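Local coordinates for phenol hydroxylase component phN (Pseudomonas stutzeri, PDB 3U52), which probably acts as the diiron oxygenase component of a multicomponent phenol hydroxylase, using dioxygen to hydroxylate its aromatic substrate, at residues F34-F39 with Y115-R120; T45-W50 with I244-E249; L335-Y340 with R374-Y379; E356-M361 with D367-Y372. All blocks are in the same frame, centred on the assembly; numbering follows the deposited sequence.

In the fold
The four contacts form two pairs at opposite ends of a largely helical chain. Contacts 1 and 2, with centres about 16 Å apart, fasten the loop between helices 30-33 and 58-81 to helices 105-121 and 220-250; they touch through Glu-37 and Trp-47, and their segments alternate along the sequence. Both helices carry iron ligands, Glu-108 on the first and Glu-233 and His-236 on the second, anchoring the loop to the diiron scaffold. Contacts 3 and 4 come later in sequence, on the other side of the chain's centre, with centres about 11 Å apart. They share helix 369-385; segments 356-361 and 367-372 fall between those of contact 3, whose Arg-374 pairs with Asp-359 of contact 4.

Contact 1. Residues F34-F39 with Y115-R120; sequences FPEEDF and YSKVGR
Lys-117 and Glu-36 form the salt bridge of this contact, Lys-117 NZ donating to Glu-36 OE2 over 2.8 Å. The nitrogen approaches on the syn side of the carboxylate, only 15° out of its plane, a favourable direction for a carboxylate oxygen. Glu-36 gets there with an extended chain, whereas Lys-117 runs straight from the helix and bends at its last torsion (chi4 91°), turning NZ to the carboxylate; the two side chains cross at about a right angle. The other carboxylate oxygen, Glu-36 OE1, is hydrogen-bonded to a glycerol probably left by the crystallisation liquor, and an aromatic side chain of another protein chain makes a cation-pi contact with Lys-117.

The second part is a van der Waals contact between a ring and a guanidinium group. Arg-120 NH1 lies 3.5 Å from Phe-34 CE2, with the two planes 78° apart, and Arg-120 O approaches the same CE2 atom at 3.6 Å. Arg-120 NH1 also donates to Ile-33 O at the end of helix 30-33, a bond that helps to hold the guanidinium beside the ring.

The loop after helix 30-33 thus lies along the C-terminal end of helix 105-121, with Phe-34 also on Arg-128 of helix 125-155 and Glu-36 on Pro-187 of helix 187-216.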
# COMPACT_ATOMS: atom_id res chain seq x y z
N PHE A 34 -19.81 -39.58 0.91
CA PHE A 34 -19.27 -39.12 2.24
C PHE A 34 -18.87 -40.27 3.18
O PHE A 34 -19.55 -40.51 4.16
CB PHE A 34 -20.28 -38.21 2.94
CG PHE A 34 -20.71 -37.05 2.10
CD1 PHE A 34 -21.97 -37.04 1.52
CD2 PHE A 34 -19.85 -35.95 1.87
CE1 PHE A 34 -22.37 -35.94 0.74
CE2 PHE A 34 -20.25 -34.89 1.09
CZ PHE A 34 -21.50 -34.88 0.52
N PRO A 35 -17.77 -40.98 2.87
CA PRO A 35 -17.38 -42.21 3.55
C PRO A 35 -16.67 -42.01 4.87
O PRO A 35 -16.50 -42.97 5.61
CB PRO A 35 -16.40 -42.86 2.54
CG PRO A 35 -15.74 -41.61 1.86
CD PRO A 35 -16.85 -40.62 1.76
N GLU A 36 -16.30 -40.77 5.21
CA GLU A 36 -15.40 -40.55 6.38
C GLU A 36 -16.10 -40.07 7.63
O GLU A 36 -15.48 -39.84 8.65
CB GLU A 36 -14.28 -39.57 6.04
CG GLU A 36 -13.31 -40.05 5.02
CD GLU A 36 -12.15 -39.10 4.88
OE1 GLU A 36 -11.96 -38.21 5.77
OE2 GLU A 36 -11.40 -39.27 3.90
N GLU A 37 -17.40 -39.92 7.59
CA GLU A 37 -18.02 -39.24 8.74
C GLU A 37 -18.72 -40.11 9.78
O GLU A 37 -19.45 -39.60 10.64
CB GLU A 37 -18.87 -38.04 8.29
CG GLU A 37 -19.97 -38.33 7.34
CD GLU A 37 -20.81 -37.07 7.04
OE1 GLU A 37 -20.41 -35.93 7.37
OE2 GLU A 37 -21.90 -37.25 6.45
N ASP A 38 -18.44 -41.42 9.74
CA ASP A 38 -19.04 -42.36 10.70
C ASP A 38 -18.04 -43.02 11.65
O ASP A 38 -18.43 -43.40 12.76
CB ASP A 38 -19.82 -43.48 9.97
CG ASP A 38 -21.12 -42.98 9.32
OD1 ASP A 38 -22.08 -42.62 10.04
OD2 ASP A 38 -21.18 -42.95 8.08
N PHE A 39 -16.79 -43.19 11.20
CA PHE A 39 -15.85 -44.09 11.86
C PHE A 39 -15.29 -43.58 13.16
O PHE A 39 -14.63 -44.34 13.83
CB PHE A 39 -14.69 -44.53 10.95
CG PHE A 39 -13.61 -43.48 10.76
CD1 PHE A 39 -12.49 -43.42 11.62
CD2 PHE A 39 -13.73 -42.56 9.73
CE1 PHE A 39 -11.50 -42.46 11.43
CE2 PHE A 39 -12.74 -41.61 9.50
CZ PHE A 39 -11.61 -41.55 10.33
N TYR A 115 -7.87 -28.45 5.66
CA TYR A 115 -9.20 -27.86 5.51
C TYR A 115 -9.80 -28.10 4.11
O TYR A 115 -11.02 -28.27 3.99
CB TYR A 115 -9.17 -26.35 5.82
CG TYR A 115 -9.30 -26.07 7.30
CD1 TYR A 115 -8.17 -25.75 8.06
CD2 TYR A 115 -10.54 -26.18 7.96
CE1 TYR A 115 -8.26 -25.54 9.43
CE2 TYR A 115 -10.65 -25.95 9.35
CZ TYR A 115 -9.50 -25.64 10.06
OH TYR A 115 -9.58 -25.38 11.40
N SER A 116 -8.98 -28.08 3.07
CA SER A 116 -9.48 -28.43 1.71
C SER A 116 -10.13 -29.83 1.75
O SER A 116 -11.27 -30.04 1.28
CB SER A 116 -8.32 -28.44 0.71
OG SER A 116 -7.78 -27.14 0.48
N LYS A 117 -9.40 -30.79 2.30
CA LYS A 117 -9.93 -32.13 2.40
C LYS A 117 -11.19 -32.23 3.24
O LYS A 117 -12.13 -32.90 2.85
CB LYS A 117 -8.86 -33.12 2.85
CG LYS A 117 -9.45 -34.50 3.32
CD LYS A 117 -8.39 -35.58 3.34
CE LYS A 117 -9.06 -36.92 3.78
NZ LYS A 117 -9.53 -37.66 2.55
N VAL A 118 -11.23 -31.55 4.39
CA VAL A 118 -12.41 -31.63 5.27
C VAL A 118 -13.63 -30.87 4.67
O VAL A 118 -14.81 -31.24 4.87
CB VAL A 118 -11.95 -31.20 6.73
CG1 VAL A 118 -12.15 -29.71 6.97
CG2 VAL A 118 -12.62 -32.04 7.80
N GLY A 119 -13.37 -29.82 3.89
CA GLY A 119 -14.41 -29.15 3.07
C GLY A 119 -14.96 -29.98 1.89
O GLY A 119 -15.83 -29.50 1.14
N ARG A 120 -14.45 -31.21 1.71
CA ARG A 120 -15.10 -32.26 0.89
C ARG A 120 -15.85 -33.36 1.73
O ARG A 120 -16.78 -33.98 1.23
CB ARG A 120 -14.05 -32.90 -0.04
CG ARG A 120 -14.53 -34.17 -0.76
CD ARG A 120 -15.62 -33.83 -1.82
NE ARG A 120 -16.08 -35.03 -2.52
CZ ARG A 120 -16.88 -35.95 -2.00
NH1 ARG A 120 -17.40 -35.83 -0.76
NH2 ARG A 120 -17.19 -37.00 -2.76

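Contact 2. Residues T45-W50 with I244-E249; sequences TDWSQW and IKFILE
Phe-246 offers one face of its ring to the edge of Trp-50 and lies beside Trp-47, the three forming an aromatic cluster. The Trp-50 pair is T-shaped: the planes stand at 75° and the centroids of the six-membered rings are 5.2 Å apart. Trp-50 CE3 is the atom that comes down on the face, 3.6 Å from Phe-246 CG and displaced from the centre toward the rim. Trp-47 behaves differently. Its plane is tilted by only 24° from that of Phe-246, but the two rings are offset until little of one lies over the other, and the closest approach is from Trp-47 CZ3 to Phe-246 CE2 at 3.6 Å. Backbone atoms Asp-46 O and Gln-49 C lie at the edge of the phenyl ring, and Trp-50 N comes to 3.5 Å from Phe-246 CE1.

Phe-246 has CG anti to its own nitrogen (chi1 -179°), which carries the ring out from the helix into the curve of the 45-50 loop. That curve includes a 3-10 turn at 47-49, held at its start by Asp-46 OD2. This oxygen accepts from Ser-48 N in an Asx turn and from Ser-48 OG at 2.7 Å, both donors on the same face of the carboxylate.

Trp-47 and Trp-50 also line a xenon-binding pocket with Phe-188 and Leu-191. Around the cluster, Trp-50 packs on Leu-239 and Val-243, earlier in helix 220-250, while Ile-247 faces helix 187-216 and Leu-248 helix 254-283.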
# COMPACT_ATOMS: atom_id res chain seq x y z
N THR A 45 -27.34 -35.67 14.00
CA THR A 45 -28.80 -35.79 14.00
C THR A 45 -29.48 -34.94 12.90
O THR A 45 -30.48 -35.37 12.32
CB THR A 45 -29.29 -35.42 15.40
OG1 THR A 45 -29.22 -36.60 16.24
CG2 THR A 45 -30.69 -34.83 15.37
N ASP A 46 -28.90 -33.79 12.56
CA ASP A 46 -29.56 -32.82 11.67
C ASP A 46 -28.62 -31.68 11.25
O ASP A 46 -28.40 -30.72 12.01
CB ASP A 46 -30.80 -32.25 12.35
CG ASP A 46 -31.62 -31.33 11.44
OD1 ASP A 46 -32.63 -30.75 11.95
OD2 ASP A 46 -31.29 -31.19 10.23
N TRP A 47 -28.09 -31.81 10.03
CA TRP A 47 -27.10 -30.86 9.51
C TRP A 47 -27.68 -29.48 9.33
O TRP A 47 -26.94 -28.48 9.38
CB TRP A 47 -26.47 -31.36 8.21
CG TRP A 47 -25.26 -32.26 8.40
CD1 TRP A 47 -25.20 -33.60 8.17
CD2 TRP A 47 -23.95 -31.87 8.85
NE1 TRP A 47 -23.92 -34.07 8.43
CE2 TRP A 47 -23.14 -33.02 8.84
CE3 TRP A 47 -23.38 -30.66 9.26
CZ2 TRP A 47 -21.81 -33.00 9.22
CZ3 TRP A 47 -22.05 -30.64 9.63
CH2 TRP A 47 -21.28 -31.80 9.62
N SER A 48 -29.00 -29.41 9.18
CA SER A 48 -29.69 -28.12 8.98
C SER A 48 -29.65 -27.24 10.24
O SER A 48 -29.84 -26.00 10.18
CB SER A 48 -31.13 -28.35 8.52
OG SER A 48 -31.94 -28.59 9.66
N GLN A 49 -29.37 -27.84 11.37
CA GLN A 49 -29.16 -27.03 12.55
C GLN A 49 -27.80 -26.33 12.62
O GLN A 49 -27.56 -25.53 13.53
CB GLN A 49 -29.45 -27.84 13.79
CG GLN A 49 -30.91 -28.22 13.81
CD GLN A 49 -31.22 -29.19 14.88
OE1 GLN A 49 -32.25 -29.05 15.55
NE2 GLN A 49 -30.36 -30.19 15.06
N TRP A 50 -26.93 -26.61 11.65
CA TRP A 50 -25.71 -25.82 11.47
C TRP A 50 -26.04 -24.33 11.29
O TRP A 50 -26.86 -23.98 10.42
CB TRP A 50 -24.93 -26.34 10.23
CG TRP A 50 -23.66 -25.58 9.99
CD1 TRP A 50 -23.46 -24.54 9.13
CD2 TRP A 50 -22.43 -25.78 10.66
NE1 TRP A 50 -22.16 -24.09 9.21
CE2 TRP A 50 -21.51 -24.83 10.15
CE3 TRP A 50 -22.00 -26.70 11.63
CZ2 TRP A 50 -20.16 -24.78 10.58
CZ3 TRP A 50 -20.66 -26.62 12.08
CH2 TRP A 50 -19.77 -25.66 11.55
N ILE A 244 -17.74 -26.72 18.08
CA ILE A 244 -17.96 -27.51 19.33
C ILE A 244 -19.39 -27.51 19.76
O ILE A 244 -19.85 -28.54 20.21
CB ILE A 244 -17.14 -27.13 20.62
CG1 ILE A 244 -16.65 -25.74 20.54
CG2 ILE A 244 -16.07 -28.29 21.04
CD1 ILE A 244 -17.54 -24.76 21.18
N LYS A 245 -20.08 -26.36 19.65
CA LYS A 245 -21.50 -26.28 20.02
C LYS A 245 -22.35 -27.18 19.14
O LYS A 245 -23.12 -27.97 19.67
CB LYS A 245 -22.01 -24.85 20.01
CG LYS A 245 -21.21 -23.98 21.00
CD LYS A 245 -21.87 -22.65 21.34
CE LYS A 245 -21.37 -22.14 22.71
NZ LYS A 245 -22.12 -20.88 23.16
N PHE A 246 -22.13 -27.13 17.83
CA PHE A 246 -22.86 -27.97 16.89
C PHE A 246 -22.74 -29.46 17.24
O PHE A 246 -23.74 -30.16 17.36
CB PHE A 246 -22.36 -27.79 15.45
CG PHE A 246 -23.11 -28.62 14.47
CD1 PHE A 246 -24.42 -28.31 14.15
CD2 PHE A 246 -22.52 -29.74 13.91
CE1 PHE A 246 -25.13 -29.13 13.24
CE2 PHE A 246 -23.22 -30.53 13.01
CZ PHE A 246 -24.52 -30.22 12.68
N ILE A 247 -21.51 -29.91 17.43
CA ILE A 247 -21.19 -31.33 17.72
C ILE A 247 -21.74 -31.79 19.06
O ILE A 247 -22.31 -32.89 19.16
CB ILE A 247 -19.67 -31.56 17.65
CG1 ILE A 247 -19.19 -31.37 16.21
CG2 ILE A 247 -19.32 -32.97 18.08
CD1 ILE A 247 -17.64 -31.57 16.06
N LEU A 248 -21.60 -30.92 20.08
CA LEU A 248 -22.10 -31.25 21.42
C LEU A 248 -23.63 -31.33 21.46
O LEU A 248 -24.18 -32.12 22.21
CB LEU A 248 -21.61 -30.23 22.46
CG LEU A 248 -20.10 -30.35 22.70
CD1 LEU A 248 -19.55 -29.14 23.51
CD2 LEU A 248 -19.74 -31.68 23.32
N GLU A 249 -24.30 -30.53 20.65
CA GLU A 249 -25.76 -30.50 20.67
C GLU A 249 -26.40 -31.58 19.84
O GLU A 249 -27.58 -31.89 20.02
CB GLU A 249 -26.24 -29.13 20.20
CG GLU A 249 -26.05 -28.10 21.29
CD GLU A 249 -26.56 -26.75 20.95
OE1 GLU A 249 -27.37 -26.66 20.00
OE2 GLU A 249 -26.15 -25.78 21.63

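Contact 3. Residues L335-Y340 with R374-Y379; sequences LWTTFY and RPRYEY
Tyr-377 reaches across to Trp-336 and Thr-337 with the outer part of its ring. At CB the side chain leaves its helix with CG anti to the carbonyl carbon (chi1 -57°), a course that sends the ring toward the neighbouring helix although CB itself does not point there. Beyond CG, the first atom to touch is Tyr-377 CE1, which lies in the plane of the Trp-336 indole at its edge, 3.8 Å from Trp-336 CD1. Thr-337 OG1 is 4.0 Å from the same Tyr-377 CE1. Tyr-377 CZ follows at 4.0 Å from Trp-336 CD1, and the tip, Tyr-377 OH, closes to 3.5 Å of that carbon and also approaches Trp-336 CB. None of this is hydrogen bonding: the hydroxyl is paired with the hydroxyl of Tyr-282, whose ring stacks on Trp-336, and Trp-336 NE1 goes to Trp-351 O.

The segments lie on helices 331-342 and 369-385 and run nearly parallel, at 22°, with segment axes 11.7 Å apart. At that spacing the backbones stay well separated, and long side chains bridge the interval. Pro-375 sits in a kink of the second helix.

Arg-376 supplies the second side chain that spans the gap. Its chain is extended from CG to NE and passes Thr-337 at about a right angle, bringing Arg-376 CD to 3.7 Å from Thr-337 OG1. The guanidinium end makes a weak hydrogen bond from NE to Tyr-372 O, and an aromatic side chain of another protein chain packs against Arg-376.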
# COMPACT_ATOMS: atom_id res chain seq x y z
N LEU A 335 13.03 -24.24 28.28
CA LEU A 335 13.23 -24.37 26.86
C LEU A 335 14.44 -23.55 26.37
O LEU A 335 15.18 -24.01 25.50
CB LEU A 335 11.95 -23.97 26.12
CG LEU A 335 11.00 -25.15 26.05
CD1 LEU A 335 9.65 -24.57 26.10
CD2 LEU A 335 11.28 -25.82 24.71
N TRP A 336 14.66 -22.35 26.93
CA TRP A 336 15.72 -21.51 26.36
C TRP A 336 17.03 -22.18 26.64
O TRP A 336 17.93 -22.29 25.80
CB TRP A 336 15.71 -20.11 26.95
CG TRP A 336 16.78 -19.18 26.40
CD1 TRP A 336 17.89 -18.67 27.08
CD2 TRP A 336 16.88 -18.67 25.06
NE1 TRP A 336 18.61 -17.84 26.24
CE2 TRP A 336 18.00 -17.80 25.02
CE3 TRP A 336 16.08 -18.81 23.91
CZ2 TRP A 336 18.35 -17.11 23.87
CZ3 TRP A 336 16.44 -18.13 22.77
CH2 TRP A 336 17.57 -17.28 22.76
N THR A 337 17.15 -22.62 27.87
CA THR A 337 18.33 -23.42 28.30
C THR A 337 18.59 -24.76 27.47
O THR A 337 19.75 -25.10 27.12
CB THR A 337 18.21 -23.42 29.88
OG1 THR A 337 19.19 -22.57 30.50
CG2 THR A 337 17.92 -24.63 30.51
N THR A 338 17.53 -25.44 27.07
CA THR A 338 17.59 -26.56 26.12
C THR A 338 18.12 -26.13 24.77
O THR A 338 19.04 -26.76 24.23
CB THR A 338 16.18 -27.16 25.96
OG1 THR A 338 15.81 -27.66 27.25
CG2 THR A 338 16.14 -28.27 24.91
N PHE A 339 17.57 -25.05 24.20
CA PHE A 339 17.98 -24.61 22.88
C PHE A 339 19.38 -24.04 22.92
O PHE A 339 20.17 -24.25 21.98
CB PHE A 339 16.97 -23.64 22.27
CG PHE A 339 15.77 -24.34 21.64
CD1 PHE A 339 14.57 -24.44 22.32
CD2 PHE A 339 15.87 -24.92 20.40
CE1 PHE A 339 13.46 -25.05 21.73
CE2 PHE A 339 14.77 -25.52 19.79
CZ PHE A 339 13.57 -25.61 20.47
N TYR A 340 19.72 -23.36 24.00
CA TYR A 340 21.10 -22.84 24.17
C TYR A 340 22.18 -23.95 23.98
O TYR A 340 23.13 -23.78 23.21
CB TYR A 340 21.23 -22.18 25.57
CG TYR A 340 22.55 -21.56 25.87
CD1 TYR A 340 23.60 -22.32 26.39
CD2 TYR A 340 22.77 -20.22 25.62
CE1 TYR A 340 24.85 -21.76 26.66
CE2 TYR A 340 24.02 -19.64 25.92
CZ TYR A 340 25.05 -20.42 26.41
OH TYR A 340 26.24 -19.82 26.67
N ARG A 374 18.41 -17.89 37.05
CA ARG A 374 19.51 -16.93 37.11
C ARG A 374 20.90 -17.61 37.33
O ARG A 374 21.83 -17.29 36.62
CB ARG A 374 19.22 -15.85 38.17
CG ARG A 374 20.26 -14.69 38.23
CD ARG A 374 19.84 -13.69 39.29
NE ARG A 374 18.83 -12.75 38.80
CZ ARG A 374 19.12 -11.69 38.04
NH1 ARG A 374 20.37 -11.46 37.68
NH2 ARG A 374 18.15 -10.86 37.64
N PRO A 375 21.02 -18.56 38.28
CA PRO A 375 22.32 -19.22 38.49
C PRO A 375 22.83 -19.98 37.24
O PRO A 375 24.02 -20.09 37.05
CB PRO A 375 22.06 -20.22 39.61
CG PRO A 375 20.65 -20.00 40.09
CD PRO A 375 19.98 -18.99 39.25
N ARG A 376 21.92 -20.47 36.39
CA ARG A 376 22.32 -21.13 35.15
C ARG A 376 23.05 -20.14 34.28
O ARG A 376 24.10 -20.49 33.74
CB ARG A 376 21.12 -21.62 34.36
CG ARG A 376 20.25 -22.57 35.12
CD ARG A 376 19.10 -23.11 34.19
NE ARG A 376 18.40 -24.15 34.96
CZ ARG A 376 17.60 -25.07 34.45
NH1 ARG A 376 17.36 -25.09 33.12
NH2 ARG A 376 17.03 -25.95 35.27
N TYR A 377 22.47 -18.95 34.09
CA TYR A 377 23.09 -17.92 33.22
C TYR A 377 24.41 -17.40 33.85
O TYR A 377 25.37 -17.13 33.14
CB TYR A 377 22.09 -16.80 32.90
CG TYR A 377 20.80 -17.35 32.23
CD1 TYR A 377 20.86 -18.06 31.02
CD2 TYR A 377 19.54 -17.18 32.82
CE1 TYR A 377 19.68 -18.61 30.42
CE2 TYR A 377 18.37 -17.71 32.24
CZ TYR A 377 18.46 -18.42 31.06
OH TYR A 377 17.32 -18.93 30.49
N GLU A 378 24.46 -17.31 35.18
CA GLU A 378 25.73 -16.94 35.84
C GLU A 378 26.86 -17.93 35.46
O GLU A 378 27.93 -17.51 35.00
CB GLU A 378 25.52 -16.81 37.33
CG GLU A 378 24.51 -15.73 37.68
CD GLU A 378 24.30 -15.57 39.18
OE1 GLU A 378 23.71 -14.54 39.61
OE2 GLU A 378 24.71 -16.48 39.93
N TYR A 379 26.59 -19.23 35.65
CA TYR A 379 27.52 -20.30 35.28
C TYR A 379 27.85 -20.33 33.78
O TYR A 379 29.02 -20.43 33.41
CB TYR A 379 27.00 -21.68 35.74
CG TYR A 379 27.93 -22.82 35.33
CD1 TYR A 379 29.14 -23.07 36.02
CD2 TYR A 379 27.63 -23.60 34.23
CE1 TYR A 379 30.02 -24.11 35.62
CE2 TYR A 379 28.51 -24.63 33.80
CZ TYR A 379 29.69 -24.87 34.52
OH TYR A 379 30.55 -25.85 34.11

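Contact 4. Residues E356-M361 with D367-Y372; sequences EEMDWM and DTFDKY
Met-361 lies against the Phe-369 ring in a Met-aromatic contact that joins two consecutive helices, 355-364 and 369-385, across a short turn. The tight part is centred on one ring face. Met-361 CB stands 3.6 Å from the ring centroid and only 3° off the normal, an almost ideal CH-pi approach, while the sulfur is more distant, with Met-361 SD 5.0 Å from the centroid and oblique to it. The methionine chain is bent twice, and its first torsion (chi1 -109°) departs from a staggered value, consistent with some strain where the chain is folded against the ring. Met-358 closes in from the preceding turn of its helix, its CG 3.7 Å from Phe-369 CZ. Tyr-282 of helix 254-283 packs on both Met-361 and Phe-369.

Toward solvent the two segments part. Asp-359 and the exposed Asp-370 do not touch, their OD1 atoms being 6.8 Å apart, and Arg-374 forms a salt bridge to each, which would offset any repulsion between the like charges. Back inside, the Met-361 methyl sits obliquely against the CE1-CZ rim of the phenyl ring, with Met-361 CE 3.3 Å from Phe-369 CE1.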
# COMPACT_ATOMS: atom_id res chain seq x y z
N GLU A 356 19.80 -6.47 32.03
CA GLU A 356 18.48 -5.82 32.08
C GLU A 356 17.29 -6.78 31.79
O GLU A 356 16.26 -6.68 32.41
CB GLU A 356 18.44 -4.60 31.15
CG GLU A 356 18.98 -4.84 29.72
CD GLU A 356 20.47 -4.43 29.51
OE1 GLU A 356 20.74 -3.77 28.47
OE2 GLU A 356 21.36 -4.76 30.35
N GLU A 357 17.47 -7.71 30.84
CA GLU A 357 16.47 -8.73 30.56
C GLU A 357 16.31 -9.65 31.76
O GLU A 357 15.21 -9.99 32.16
CB GLU A 357 16.88 -9.52 29.33
CG GLU A 357 16.94 -8.70 28.05
CD GLU A 357 17.32 -9.56 26.83
OE1 GLU A 357 18.55 -9.75 26.56
OE2 GLU A 357 16.40 -10.06 26.15
N MET A 358 17.41 -10.01 32.37
CA MET A 358 17.35 -10.82 33.57
C MET A 358 16.64 -10.17 34.74
O MET A 358 15.90 -10.85 35.47
CB MET A 358 18.73 -11.30 33.94
CG MET A 358 19.10 -12.59 33.15
SD MET A 358 20.71 -13.23 33.39
CE MET A 358 20.76 -13.78 35.09
N ASP A 359 16.86 -8.86 34.96
CA ASP A 359 16.09 -8.16 36.00
C ASP A 359 14.60 -8.10 35.67
O ASP A 359 13.76 -8.21 36.56
CB ASP A 359 16.66 -6.76 36.29
CG ASP A 359 18.15 -6.78 36.70
OD1 ASP A 359 18.68 -7.86 37.07
OD2 ASP A 359 18.79 -5.71 36.61
N TRP A 360 14.26 -7.93 34.38
CA TRP A 360 12.83 -8.06 33.93
C TRP A 360 12.30 -9.45 34.24
O TRP A 360 11.22 -9.61 34.77
CB TRP A 360 12.72 -7.77 32.42
CG TRP A 360 11.30 -7.92 31.80
CD1 TRP A 360 10.33 -6.98 31.76
CD2 TRP A 360 10.77 -9.07 31.12
NE1 TRP A 360 9.20 -7.46 31.09
CE2 TRP A 360 9.45 -8.75 30.69
CE3 TRP A 360 11.28 -10.34 30.79
CZ2 TRP A 360 8.65 -9.65 29.99
CZ3 TRP A 360 10.46 -11.25 30.09
CH2 TRP A 360 9.17 -10.89 29.70
N MET A 361 13.10 -10.48 33.95
CA MET A 361 12.70 -11.86 34.35
C MET A 361 12.46 -12.12 35.84
O MET A 361 11.49 -12.79 36.18
CB MET A 361 13.70 -12.90 33.83
CG MET A 361 13.15 -13.74 32.72
SD MET A 361 14.00 -13.53 31.17
CE MET A 361 15.61 -14.17 31.50
N ASP A 367 8.93 -16.00 41.96
CA ASP A 367 8.99 -17.23 42.73
C ASP A 367 9.96 -18.29 42.15
O ASP A 367 10.19 -19.31 42.82
CB ASP A 367 7.60 -17.89 42.79
CG ASP A 367 6.53 -16.95 43.32
OD1 ASP A 367 6.61 -16.59 44.51
OD2 ASP A 367 5.58 -16.59 42.56
N THR A 368 10.44 -18.09 40.90
CA THR A 368 11.26 -19.12 40.19
C THR A 368 12.57 -18.66 39.53
O THR A 368 13.53 -19.43 39.50
CB THR A 368 10.44 -19.82 39.10
OG1 THR A 368 9.95 -18.84 38.16
CG2 THR A 368 9.24 -20.59 39.71
N PHE A 369 12.63 -17.44 38.99
CA PHE A 369 13.77 -17.10 38.17
C PHE A 369 15.07 -17.04 38.95
O PHE A 369 16.07 -17.65 38.53
CB PHE A 369 13.57 -15.83 37.37
CG PHE A 369 14.68 -15.59 36.36
CD1 PHE A 369 14.71 -16.28 35.14
CD2 PHE A 369 15.71 -14.68 36.64
CE1 PHE A 369 15.75 -16.06 34.23
CE2 PHE A 369 16.75 -14.44 35.72
CZ PHE A 369 16.75 -15.14 34.51
N ASP A 370 15.09 -16.32 40.07
CA ASP A 370 16.32 -16.18 40.84
C ASP A 370 16.75 -17.47 41.48
O ASP A 370 17.95 -17.74 41.58
CB ASP A 370 16.19 -15.06 41.88
CG ASP A 370 16.18 -13.68 41.23
OD1 ASP A 370 16.57 -13.55 40.05
OD2 ASP A 370 15.80 -12.70 41.90
N LYS A 371 15.77 -18.28 41.88
CA LYS A 371 16.06 -19.56 42.52
C LYS A 371 16.62 -20.60 41.55
O LYS A 371 17.64 -21.26 41.83
CB LYS A 371 14.79 -20.12 43.16
CG LYS A 371 15.06 -21.29 44.12
CD LYS A 371 13.86 -21.57 45.03
CE LYS A 371 13.34 -20.29 45.75
NZ LYS A 371 12.18 -20.58 46.68
N TYR A 372 15.96 -20.76 40.40
CA TYR A 372 16.26 -21.89 39.50
C TYR A 372 16.97 -21.49 38.24
O TYR A 372 17.69 -22.32 37.69
CB TYR A 372 14.99 -22.68 39.12
CG TYR A 372 14.23 -23.24 40.29
CD1 TYR A 372 12.99 -22.70 40.66
CD2 TYR A 372 14.74 -24.27 41.03
CE1 TYR A 372 12.28 -23.21 41.75
CE2 TYR A 372 14.06 -24.79 42.12
CZ TYR A 372 12.83 -24.25 42.48
OH TYR A 372 12.20 -24.81 43.58